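Local atomic coordinates of sugar-phosphate aldolase (Thermotoga maritima, PDB entry 1PVT), a protein that is a member of the class II aldolase and adducin family, with an AraD-like alpha/beta fold. Residues M147-F158 with R209-L220. Residues are numbered along the deposited sequence; the frame is centred on the assembly and turned at random.
Sequences MMKIHPEVLIFF and RVEILEKAAEIL
Phe158 lays one ring face against Leu213, whose CD2 stands 4.1 Å from the ring centroid and is offset toward the rim. Ile212 CG2 meets the same ring at its edge, while Phe158 CZ lies 3.4 Å from Arg209 CB, obliquely to the ring. With CG beside the backbone N (chi1 -48°), the ring swings back to the long helix although Phe158 has already left helical geometry. Ile212 also sends its CD1 over the face of the neighbouring Phe157. A third ring, His151, carries Ile219 CD1 over the centre of one face, 4.3 Å from the centroid, and has Glu153 CB over the opposite one.

Aliphatic packing continues the contact toward the C-terminal end of 209-220. Selenomethionine Met147 extends with CG opposite the backbone N (chi1 -177°), then bends at chi3 to set CE against Ala217 CB (3.5 Å) and Leu220 CD2 (3.7 Å). Ile150 crosses Leu220 at about a right angle, and the small Ala216 lets Val154 CG2 come within 4.0 Å of its CB.

Polar groups lie at the other end. Arg209 NH1 is 2.9 Å from Phe157 O, near the guanidinium plane, while salt bridges from NH2 to Glu205 and Asp187 and a hydrogen bond from NE to Phe199 O hold the group in place.

Helix 152-157 runs roughly antiparallel (143°) to 209-220, part of the long helix 203-224, and the two axes come within 9.5 Å. Phe158 and Leu213 both touch Ala188 of strand 188-191, joining this helix pair to the central mixed sheet of the AraD-like alpha/beta fold.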
HETATM    1  N   MSE A 147      -5.588  -5.523 -20.200  1.00 78.14           N
HETATM    2  CA  MSE A 147      -5.350  -4.279 -19.485  1.00 79.34           C
HETATM    3  C   MSE A 147      -3.873  -4.179 -19.170  1.00 80.47           C
HETATM    4  O   MSE A 147      -3.299  -3.097 -19.149  1.00 79.39           O
HETATM    5  CB  MSE A 147      -6.123  -4.228 -18.172  1.00 79.10           C
HETATM    6  CG  MSE A 147      -5.933  -2.904 -17.445  1.00 80.15           C
HETATM    7 SE   MSE A 147      -6.279  -2.919 -15.535  1.00 83.13          SE
HETATM    8  CE  MSE A 147      -8.154  -2.504 -15.538  1.00 81.83           C
HETATM    9  N   MSE A 148      -3.262  -5.327 -18.928  1.00 83.41           N
HETATM   10  CA  MSE A 148      -1.855  -5.379 -18.584  1.00 86.66           C
HETATM   11  C   MSE A 148      -0.906  -5.069 -19.723  1.00 86.50           C
HETATM   12  O   MSE A 148       0.308  -5.129 -19.551  1.00 86.39           O
HETATM   13  CB  MSE A 148      -1.512  -6.741 -17.982  1.00 90.71           C
HETATM   14  CG  MSE A 148      -2.050  -6.931 -16.578  1.00 96.58           C
HETATM   15 SE   MSE A 148      -1.551  -5.438 -15.440  1.00106.25          SE
HETATM   16  CE  MSE A 148      -3.192  -4.422 -15.556  1.00103.72           C
ATOM     17  N   LYS A 149      -1.446  -4.738 -20.888  1.00 87.17           N
ATOM     18  CA  LYS A 149      -0.588  -4.410 -22.013  1.00 88.40           C
ATOM     19  C   LYS A 149      -1.247  -3.357 -22.880  1.00 89.04           C
ATOM     20  O   LYS A 149      -1.076  -3.346 -24.099  1.00 89.41           O
ATOM     21  CB  LYS A 149      -0.273  -5.662 -22.841  1.00 89.39           C
ATOM     22  CG  LYS A 149       1.028  -5.546 -23.656  1.00 90.82           C
ATOM     23  CD  LYS A 149       1.595  -6.916 -24.090  1.00 90.74           C
ATOM     24  CE  LYS A 149       3.012  -6.788 -24.671  1.00 90.30           C
ATOM     25  NZ  LYS A 149       3.627  -8.094 -25.044  1.00 90.13           N
ATOM     26  N   ILE A 150      -2.000  -2.469 -22.240  1.00 89.97           N
ATOM     27  CA  ILE A 150      -2.682  -1.403 -22.956  1.00 91.17           C
ATOM     28  C   ILE A 150      -1.674  -0.369 -23.412  1.00 91.66           C
ATOM     29  O   ILE A 150      -1.905   0.363 -24.373  1.00 93.37           O
ATOM     30  CB  ILE A 150      -3.714  -0.720 -22.084  1.00 91.45           C
ATOM     31  CG1 ILE A 150      -4.764  -1.739 -21.656  1.00 92.77           C
ATOM     32  CG2 ILE A 150      -4.373   0.405 -22.854  1.00 91.91           C
ATOM     33  CD1 ILE A 150      -5.811  -1.176 -20.733  1.00 94.46           C
ATOM     34  N   HIS A 151      -0.560  -0.299 -22.698  1.00 91.18           N
ATOM     35  CA  HIS A 151       0.515   0.607 -23.055  1.00 90.10           C
ATOM     36  C   HIS A 151       1.755   0.155 -22.327  1.00 89.92           C
ATOM     37  O   HIS A 151       1.704  -0.243 -21.162  1.00 89.60           O
ATOM     38  CB  HIS A 151       0.189   2.065 -22.704  1.00 89.26           C
ATOM     39  CG  HIS A 151      -0.108   2.297 -21.257  1.00 88.07           C
ATOM     40  ND1 HIS A 151       0.116   3.510 -20.642  1.00 87.63           N
ATOM     41  CD2 HIS A 151      -0.638   1.489 -20.311  1.00 87.65           C
ATOM     42  CE1 HIS A 151      -0.261   3.439 -19.379  1.00 86.77           C
ATOM     43  NE2 HIS A 151      -0.723   2.222 -19.152  1.00 87.41           N
ATOM     44  N   PRO A 152       2.891   0.189 -23.022  1.00 89.97           N
ATOM     45  CA  PRO A 152       4.180  -0.220 -22.466  1.00 89.59           C
ATOM     46  C   PRO A 152       4.298   0.085 -20.978  1.00 88.64           C
ATOM     47  O   PRO A 152       4.544  -0.807 -20.177  1.00 89.21           O
ATOM     48  CB  PRO A 152       5.170   0.559 -23.318  1.00 90.20           C
ATOM     49  CG  PRO A 152       4.511   0.500 -24.673  1.00 90.03           C
ATOM     50  CD  PRO A 152       3.058   0.802 -24.353  1.00 89.69           C
ATOM     51  N   GLU A 153       4.103   1.344 -20.618  1.00 87.01           N
ATOM     52  CA  GLU A 153       4.178   1.775 -19.229  1.00 85.79           C
ATOM     53  C   GLU A 153       3.883   0.706 -18.174  1.00 82.88           C
ATOM     54  O   GLU A 153       4.560   0.648 -17.150  1.00 81.88           O
ATOM     55  CB  GLU A 153       3.240   2.967 -19.016  1.00 89.76           C
ATOM     56  CG  GLU A 153       3.863   4.327 -19.327  1.00 94.47           C
ATOM     57  CD  GLU A 153       4.376   5.031 -18.075  1.00 97.28           C
ATOM     58  OE1 GLU A 153       3.542   5.610 -17.335  1.00 98.60           O
ATOM     59  OE2 GLU A 153       5.607   4.995 -17.826  1.00 98.95           O
ATOM     60  N   VAL A 154       2.883  -0.137 -18.405  1.00 79.89           N
ATOM     61  CA  VAL A 154       2.545  -1.166 -17.426  1.00 77.83           C
ATOM     62  C   VAL A 154       3.597  -2.260 -17.339  1.00 77.55           C
ATOM     63  O   VAL A 154       4.138  -2.546 -16.269  1.00 76.84           O
ATOM     64  CB  VAL A 154       1.223  -1.836 -17.762  1.00 76.76           C
ATOM     65  CG1 VAL A 154       0.745  -2.645 -16.568  1.00 75.97           C
ATOM     66  CG2 VAL A 154       0.211  -0.801 -18.170  1.00 75.48           C
ATOM     67  N   LEU A 155       3.860  -2.874 -18.490  1.00 77.46           N
ATOM     68  CA  LEU A 155       4.834  -3.955 -18.649  1.00 76.58           C
ATOM     69  C   LEU A 155       6.107  -3.679 -17.846  1.00 75.35           C
ATOM     70  O   LEU A 155       6.553  -4.507 -17.052  1.00 75.44           O
ATOM     71  CB  LEU A 155       5.176  -4.098 -20.139  1.00 77.31           C
ATOM     72  CG  LEU A 155       4.053  -3.694 -21.119  1.00 78.08           C
ATOM     73  CD1 LEU A 155       4.516  -3.818 -22.571  1.00 77.53           C
ATOM     74  CD2 LEU A 155       2.835  -4.567 -20.875  1.00 78.67           C
ATOM     75  N   ILE A 156       6.675  -2.500 -18.073  1.00 73.58           N
ATOM     76  CA  ILE A 156       7.886  -2.049 -17.399  1.00 72.20           C
ATOM     77  C   ILE A 156       7.756  -2.106 -15.882  1.00 72.90           C
ATOM     78  O   ILE A 156       8.551  -2.751 -15.209  1.00 73.55           O
ATOM     79  CB  ILE A 156       8.220  -0.587 -17.785  1.00 71.06           C
ATOM     80  CG1 ILE A 156       8.478  -0.485 -19.290  1.00 69.45           C
ATOM     81  CG2 ILE A 156       9.417  -0.093 -16.977  1.00 70.52           C
ATOM     82  CD1 ILE A 156       8.618   0.940 -19.794  1.00 69.16           C
ATOM     83  N   PHE A 157       6.760  -1.418 -15.342  1.00 73.51           N
ATOM     84  CA  PHE A 157       6.578  -1.406 -13.903  1.00 75.02           C
ATOM     85  C   PHE A 157       6.053  -2.740 -13.376  1.00 75.74           C
ATOM     86  O   PHE A 157       6.164  -3.035 -12.181  1.00 76.18           O
ATOM     87  CB  PHE A 157       5.638  -0.267 -13.502  1.00 76.38           C
ATOM     88  CG  PHE A 157       6.215   1.109 -13.711  1.00 77.17           C
ATOM     89  CD1 PHE A 157       6.484   1.582 -14.994  1.00 76.93           C
ATOM     90  CD2 PHE A 157       6.468   1.944 -12.622  1.00 77.15           C
ATOM     91  CE1 PHE A 157       6.993   2.873 -15.192  1.00 77.01           C
ATOM     92  CE2 PHE A 157       6.978   3.238 -12.810  1.00 77.38           C
ATOM     93  CZ  PHE A 157       7.240   3.703 -14.096  1.00 76.68           C
ATOM     94  N   PHE A 158       5.479  -3.548 -14.261  1.00 76.12           N
ATOM     95  CA  PHE A 158       4.960  -4.848 -13.851  1.00 76.54           C
ATOM     96  C   PHE A 158       5.388  -5.887 -14.843  1.00 77.89           C
ATOM     97  O   PHE A 158       4.582  -6.378 -15.637  1.00 77.89           O
ATOM     98  CB  PHE A 158       3.446  -4.824 -13.767  1.00 75.26           C
ATOM     99  CG  PHE A 158       2.930  -3.656 -13.027  1.00 73.68           C
ATOM    100  CD1 PHE A 158       2.688  -2.459 -13.685  1.00 73.56           C
ATOM    101  CD2 PHE A 158       2.754  -3.719 -11.656  1.00 72.34           C
ATOM    102  CE1 PHE A 158       2.280  -1.338 -12.985  1.00 73.34           C
ATOM    103  CE2 PHE A 158       2.347  -2.607 -10.948  1.00 71.96           C
ATOM    104  CZ  PHE A 158       2.109  -1.411 -11.612  1.00 72.79           C
ATOM    105  N   ARG A 209       3.263   3.273  -9.366  1.00 45.50           N
ATOM    106  CA  ARG A 209       2.595   2.102  -9.907  1.00 44.50           C
ATOM    107  C   ARG A 209       1.079   2.221  -9.778  1.00 43.12           C
ATOM    108  O   ARG A 209       0.343   1.673 -10.590  1.00 43.14           O
ATOM    109  CB  ARG A 209       3.100   0.846  -9.213  1.00 45.50           C
ATOM    110  CG  ARG A 209       4.599   0.611  -9.353  1.00 47.50           C
ATOM    111  CD  ARG A 209       4.939  -0.719  -8.701  1.00 51.09           C
ATOM    112  NE  ARG A 209       6.262  -0.780  -8.084  1.00 52.74           N
ATOM    113  CZ  ARG A 209       7.365  -1.163  -8.708  1.00 52.08           C
ATOM    114  NH1 ARG A 209       7.317  -1.520  -9.983  1.00 51.79           N
ATOM    115  NH2 ARG A 209       8.506  -1.213  -8.042  1.00 52.70           N
ATOM    116  N   VAL A 210       0.608   2.929  -8.757  1.00 41.74           N
ATOM    117  CA  VAL A 210      -0.821   3.128  -8.594  1.00 40.07           C
ATOM    118  C   VAL A 210      -1.263   3.928  -9.806  1.00 41.79           C
ATOM    119  O   VAL A 210      -2.121   3.492 -10.569  1.00 41.71           O
ATOM    120  CB  VAL A 210      -1.133   3.933  -7.345  1.00 38.14           C
ATOM    121  CG1 VAL A 210      -2.596   4.285  -7.321  1.00 38.45           C
ATOM    122  CG2 VAL A 210      -0.773   3.137  -6.127  1.00 36.82           C
ATOM    123  N   GLU A 211      -0.659   5.101  -9.984  1.00 43.61           N
ATOM    124  CA  GLU A 211      -0.970   5.973 -11.115  1.00 43.70           C
ATOM    125  C   GLU A 211      -1.085   5.173 -12.396  1.00 43.45           C
ATOM    126  O   GLU A 211      -2.130   5.155 -13.045  1.00 43.82           O
ATOM    127  CB  GLU A 211       0.120   7.016 -11.296  1.00 43.73           C
ATOM    128  CG  GLU A 211      -0.167   8.319 -10.642  1.00 47.11           C
ATOM    129  CD  GLU A 211       0.787   9.390 -11.108  1.00 51.16           C
ATOM    130  OE1 GLU A 211       0.520  10.581 -10.842  1.00 53.95           O
ATOM    131  OE2 GLU A 211       1.810   9.039 -11.740  1.00 51.85           O
ATOM    132  N   ILE A 212       0.005   4.504 -12.754  1.00 44.44           N
ATOM    133  CA  ILE A 212       0.051   3.694 -13.966  1.00 44.49           C
ATOM    134  C   ILE A 212      -1.076   2.663 -14.029  1.00 44.45           C
ATOM    135  O   ILE A 212      -1.779   2.587 -15.033  1.00 45.44           O
ATOM    136  CB  ILE A 212       1.449   3.029 -14.121  1.00 44.52           C
ATOM    137  CG1 ILE A 212       2.480   4.128 -14.395  1.00 45.26           C
ATOM    138  CG2 ILE A 212       1.453   2.029 -15.264  1.00 41.91           C
ATOM    139  CD1 ILE A 212       3.901   3.663 -14.399  1.00 47.50           C
ATOM    140  N   LEU A 213      -1.268   1.878 -12.976  1.00 44.08           N
ATOM    141  CA  LEU A 213      -2.355   0.913 -12.996  1.00 44.76           C
ATOM    142  C   LEU A 213      -3.663   1.627 -13.293  1.00 45.66           C
ATOM    143  O   LEU A 213      -4.460   1.180 -14.118  1.00 45.46           O
ATOM    144  CB  LEU A 213      -2.469   0.193 -11.661  1.00 45.26           C
ATOM    145  CG  LEU A 213      -1.504  -0.977 -11.485  1.00 47.43           C
ATOM    146  CD1 LEU A 213      -1.915  -1.776 -10.256  1.00 47.35           C
ATOM    147  CD2 LEU A 213      -1.531  -1.877 -12.726  1.00 47.04           C
ATOM    148  N   GLU A 214      -3.878   2.748 -12.618  1.00 45.72           N
ATOM    149  CA  GLU A 214      -5.092   3.527 -12.818  1.00 45.70           C
ATOM    150  C   GLU A 214      -5.249   3.929 -14.276  1.00 44.42           C
ATOM    151  O   GLU A 214      -6.302   3.733 -14.884  1.00 44.31           O
ATOM    152  CB  GLU A 214      -5.047   4.801 -11.982  1.00 47.85           C
ATOM    153  CG  GLU A 214      -6.202   4.981 -11.016  1.00 50.17           C
ATOM    154  CD  GLU A 214      -7.548   4.667 -11.625  1.00 51.51           C
ATOM    155  OE1 GLU A 214      -7.827   3.472 -11.865  1.00 53.28           O
ATOM    156  OE2 GLU A 214      -8.328   5.614 -11.860  1.00 53.11           O
ATOM    157  N   LYS A 215      -4.188   4.505 -14.828  1.00 43.46           N
ATOM    158  CA  LYS A 215      -4.219   4.961 -16.201  1.00 43.09           C
ATOM    159  C   LYS A 215      -4.632   3.832 -17.112  1.00 42.74           C
ATOM    160  O   LYS A 215      -5.507   4.006 -17.953  1.00 44.09           O
ATOM    161  CB  LYS A 215      -2.856   5.507 -16.611  1.00 43.26           C
ATOM    162  CG  LYS A 215      -2.953   6.513 -17.723  1.00 45.48           C
ATOM    163  CD  LYS A 215      -1.776   7.476 -17.702  1.00 50.12           C
ATOM    164  CE  LYS A 215      -1.943   8.625 -18.716  1.00 51.49           C
ATOM    165  NZ  LYS A 215      -0.926   9.725 -18.525  1.00 52.02           N
ATOM    166  N   ALA A 216      -4.027   2.664 -16.934  1.00 41.80           N
ATOM    167  CA  ALA A 216      -4.363   1.520 -17.770  1.00 40.58           C
ATOM    168  C   ALA A 216      -5.812   1.147 -17.596  1.00 39.52           C
ATOM    169  O   ALA A 216      -6.495   0.832 -18.557  1.00 39.68           O
ATOM    170  CB  ALA A 216      -3.500   0.350 -17.423  1.00 41.67           C
ATOM    171  N   ALA A 217      -6.284   1.176 -16.360  1.00 38.84           N
ATOM    172  CA  ALA A 217      -7.667   0.829 -16.101  1.00 39.62           C
ATOM    173  C   ALA A 217      -8.535   1.830 -16.816  1.00 41.08           C
ATOM    174  O   ALA A 217      -9.490   1.471 -17.499  1.00 41.91           O
ATOM    175  CB  ALA A 217      -7.948   0.877 -14.626  1.00 39.18           C
ATOM    176  N   GLU A 218      -8.186   3.100 -16.663  1.00 42.23           N
ATOM    177  CA  GLU A 218      -8.952   4.168 -17.273  1.00 43.77           C
ATOM    178  C   GLU A 218      -9.001   4.062 -18.788  1.00 44.67           C
ATOM    179  O   GLU A 218     -10.052   4.283 -19.397  1.00 44.57           O
ATOM    180  CB  GLU A 218      -8.380   5.515 -16.866  1.00 45.33           C
ATOM    181  CG  GLU A 218      -9.281   6.656 -17.249  1.00 48.59           C
ATOM    182  CD  GLU A 218      -8.999   7.890 -16.437  1.00 52.42           C
ATOM    183  OE1 GLU A 218      -8.062   7.841 -15.599  1.00 54.22           O
ATOM    184  OE2 GLU A 218      -9.716   8.900 -16.632  1.00 54.43           O
ATOM    185  N   ILE A 219      -7.869   3.728 -19.397  1.00 45.46           N
ATOM    186  CA  ILE A 219      -7.810   3.573 -20.845  1.00 45.83           C
ATOM    187  C   ILE A 219      -8.676   2.387 -21.268  1.00 46.98           C
ATOM    188  O   ILE A 219      -9.418   2.463 -22.241  1.00 46.62           O
ATOM    189  CB  ILE A 219      -6.366   3.319 -21.322  1.00 45.60           C
ATOM    190  CG1 ILE A 219      -5.483   4.513 -20.982  1.00 45.86           C
ATOM    191  CG2 ILE A 219      -6.343   3.100 -22.821  1.00 47.24           C
ATOM    192  CD1 ILE A 219      -4.028   4.327 -21.372  1.00 46.15           C
ATOM    193  N   LEU A 220      -8.577   1.283 -20.533  1.00 48.45           N
ATOM    194  CA  LEU A 220      -9.362   0.095 -20.843  1.00 48.92           C
ATOM    195  C   LEU A 220     -10.830   0.465 -20.855  1.00 50.41           C
ATOM    196  O   LEU A 220     -11.544   0.231 -21.832  1.00 51.43           O
ATOM    197  CB  LEU A 220      -9.140  -0.982 -19.786  1.00 49.53           C
ATOM    198  CG  LEU A 220      -9.932  -2.267 -20.013  1.00 50.02           C
ATOM    199  CD1 LEU A 220      -9.340  -3.010 -21.190  1.00 52.27           C
ATOM    200  CD2 LEU A 220      -9.882  -3.137 -18.784  1.00 49.91           C
TER